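Local coordinates for protein Tae4 (Agrobacterium tumefaciens, PDB 6IJF) that is a type VI secretion amidase effector that probably cleaves peptide bonds of bacterial cell-wall peptidoglycan, acting as a papain-like cysteine hydrolase, at residues C48-S53 with I80-R85. Residues are numbered along the deposited sequence; the frame is centred on the assembly and turned at random.
Sequences CAIRVS and IEVNMR
The N-terminal turn and a half of helix 48-58, which starts at the probable nucleophile Cys-48, packs against the loop that leads from strand 79-80 into helix 84-92. Ala-49 points its CB into the bend of this loop, 3.3 Å from Glu-81 O and close to Val-82 O. One turn on, Ser-53 ties the two pieces together: chi1 of -62° turns its OG back along the helix to donate to Ala-49 O at 2.7 Å, while the same OG accepts from Glu-81 N at 3.1 Å. Ala-49 O also takes the helical bond from Ser-53 N, one donor above the carbonyl plane and the other below it. A helix carrying the cysteine at its N-terminal end is the hallmark of papain-like enzymes, and Cys-48 also touches His-132, the likely histidine partner, on strand 131-137. Toward helix 84-92, Cys-48 SG rests 3.9 Å from Met-84 CB. Ile-50 CG1 meets both Ile-80 CG2 and Val-82 CG2; Ile-50 lies alongside Val-82, both side chains heading in one direction. Water 1 bridges Ile-50 N to Val-82 O. Within the loop, Asn-83 N donates to the anti lone pair of Glu-81 OE2, an oxygen that also forms a salt bridge with Arg-86.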
loop_
_atom_site.group_PDB
_atom_site.type_symbol
_atom_site.label_atom_id
_atom_site.label_comp_id
_atom_site.label_asym_id
_atom_site.label_seq_id
_atom_site.Cartn_x
_atom_site.Cartn_y
_atom_site.Cartn_z
ATOM N N CYS C 48 -10.819 -13.427 -14.259
ATOM C CA CYS C 48 -9.404 -13.898 -14.401
ATOM C C CYS C 48 -9.323 -15.029 -15.431
ATOM O O CYS C 48 -8.390 -14.991 -16.266
ATOM C CB CYS C 48 -8.782 -14.314 -13.072
ATOM S SG CYS C 48 -9.505 -15.792 -12.282
ATOM N N ALA C 49 -10.261 -15.992 -15.414
ATOM C CA ALA C 49 -10.206 -17.176 -16.307
ATOM C C ALA C 49 -10.617 -16.805 -17.757
ATOM O O ALA C 49 -10.033 -17.387 -18.709
ATOM C CB ALA C 49 -11.069 -18.304 -15.764
ATOM N N ILE C 50 -11.534 -15.857 -17.932
ATOM C CA ILE C 50 -11.853 -15.233 -19.260
ATOM C C ILE C 50 -10.582 -14.618 -19.863
ATOM O O ILE C 50 -10.260 -14.863 -21.048
ATOM C CB ILE C 50 -12.959 -14.173 -19.108
ATOM C CG1 ILE C 50 -14.248 -14.781 -18.562
ATOM C CG2 ILE C 50 -13.200 -13.447 -20.418
ATOM C CD1 ILE C 50 -15.233 -13.754 -18.038
ATOM N N ARG C 51 -9.848 -13.851 -19.064
ATOM C CA ARG C 51 -8.659 -13.113 -19.561
ATOM C C ARG C 51 -7.590 -14.128 -19.973
ATOM O O ARG C 51 -6.992 -13.979 -21.063
ATOM C CB ARG C 51 -8.190 -12.101 -18.505
ATOM C CG ARG C 51 -9.212 -11.011 -18.251
ATOM C CD ARG C 51 -8.850 -10.095 -17.091
ATOM N NE ARG C 51 -9.852 -9.066 -16.888
ATOM C CZ ARG C 51 -9.886 -7.907 -17.543
ATOM N NH1 ARG C 51 -8.975 -7.646 -18.467
ATOM N NH2 ARG C 51 -10.801 -7.008 -17.239
ATOM N N VAL C 52 -7.359 -15.173 -19.168
ATOM C CA VAL C 52 -6.343 -16.204 -19.535
ATOM C C VAL C 52 -6.824 -17.014 -20.756
ATOM O O VAL C 52 -5.977 -17.261 -21.669
ATOM C CB VAL C 52 -5.946 -17.089 -18.341
ATOM C CG1 VAL C 52 -5.078 -18.262 -18.808
ATOM C CG2 VAL C 52 -5.214 -16.279 -17.271
ATOM N N SER C 53 -8.100 -17.382 -20.823
ATOM C CA SER C 53 -8.694 -18.074 -22.017
ATOM C C SER C 53 -8.405 -17.273 -23.290
ATOM O O SER C 53 -7.869 -17.841 -24.257
ATOM C CB SER C 53 -10.180 -18.279 -21.869
ATOM O OG SER C 53 -10.501 -19.094 -20.776
ATOM N N ILE C 80 -14.176 -20.121 -24.241
ATOM C CA ILE C 80 -13.750 -19.366 -23.024
ATOM C C ILE C 80 -14.177 -20.211 -21.819
ATOM O O ILE C 80 -15.385 -20.500 -21.705
ATOM C CB ILE C 80 -14.420 -17.971 -22.921
ATOM C CG1 ILE C 80 -14.033 -16.985 -24.025
ATOM C CG2 ILE C 80 -14.199 -17.362 -21.544
ATOM C CD1 ILE C 80 -12.571 -16.863 -24.290
ATOM N N GLU C 81 -13.262 -20.522 -20.908
ATOM C CA GLU C 81 -13.643 -21.096 -19.586
ATOM C C GLU C 81 -13.755 -19.955 -18.586
ATOM O O GLU C 81 -12.756 -19.208 -18.405
ATOM C CB GLU C 81 -12.620 -22.147 -19.151
ATOM C CG GLU C 81 -12.951 -22.823 -17.831
ATOM C CD GLU C 81 -14.404 -23.299 -17.744
ATOM O OE1 GLU C 81 -14.762 -24.248 -18.454
ATOM O OE2 GLU C 81 -15.196 -22.684 -16.980
ATOM N N VAL C 82 -14.911 -19.795 -17.959
ATOM C CA VAL C 82 -15.163 -18.640 -17.040
ATOM C C VAL C 82 -14.744 -18.999 -15.614
ATOM O O VAL C 82 -14.558 -18.070 -14.818
ATOM C CB VAL C 82 -16.629 -18.183 -17.105
ATOM C CG1 VAL C 82 -17.025 -17.253 -15.973
ATOM C CG2 VAL C 82 -16.929 -17.556 -18.458
ATOM N N ASN C 83 -14.616 -20.280 -15.293
ATOM C CA ASN C 83 -14.444 -20.777 -13.895
ATOM C C ASN C 83 -12.955 -21.032 -13.709
ATOM O O ASN C 83 -12.363 -21.842 -14.488
ATOM C CB ASN C 83 -15.223 -22.067 -13.603
ATOM C CG ASN C 83 -15.074 -22.549 -12.170
ATOM O OD1 ASN C 83 -15.824 -22.178 -11.269
ATOM N ND2 ASN C 83 -14.139 -23.437 -11.982
ATOM N N MET C 84 -12.360 -20.360 -12.717
ATOM C CA MET C 84 -10.895 -20.440 -12.514
ATOM C C MET C 84 -10.494 -21.886 -12.188
ATOM O O MET C 84 -9.524 -22.375 -12.783
ATOM C CB MET C 84 -10.437 -19.491 -11.413
ATOM C CG MET C 84 -8.982 -19.664 -11.071
ATOM S SD MET C 84 -8.800 -20.871 -9.712
ATOM C CE MET C 84 -7.011 -21.028 -9.743
ATOM N N ARG C 85 -11.244 -22.567 -11.329
ATOM C CA ARG C 85 -10.921 -23.980 -10.929
ATOM C C ARG C 85 -10.917 -24.886 -12.177
ATOM O O ARG C 85 -9.944 -25.672 -12.380
ATOM C CB ARG C 85 -11.900 -24.447 -9.838
ATOM C CG ARG C 85 -11.534 -25.796 -9.213
ATOM C CD ARG C 85 -12.616 -26.366 -8.297
ATOM N NE ARG C 85 -13.429 -25.372 -7.587
ATOM C CZ ARG C 85 -13.076 -24.725 -6.471
ATOM N NH1 ARG C 85 -11.884 -24.924 -5.921
ATOM N NH2 ARG C 85 -13.913 -23.857 -5.918
HETATM O O HOH W 1 -13.224 -15.515 -15.198
#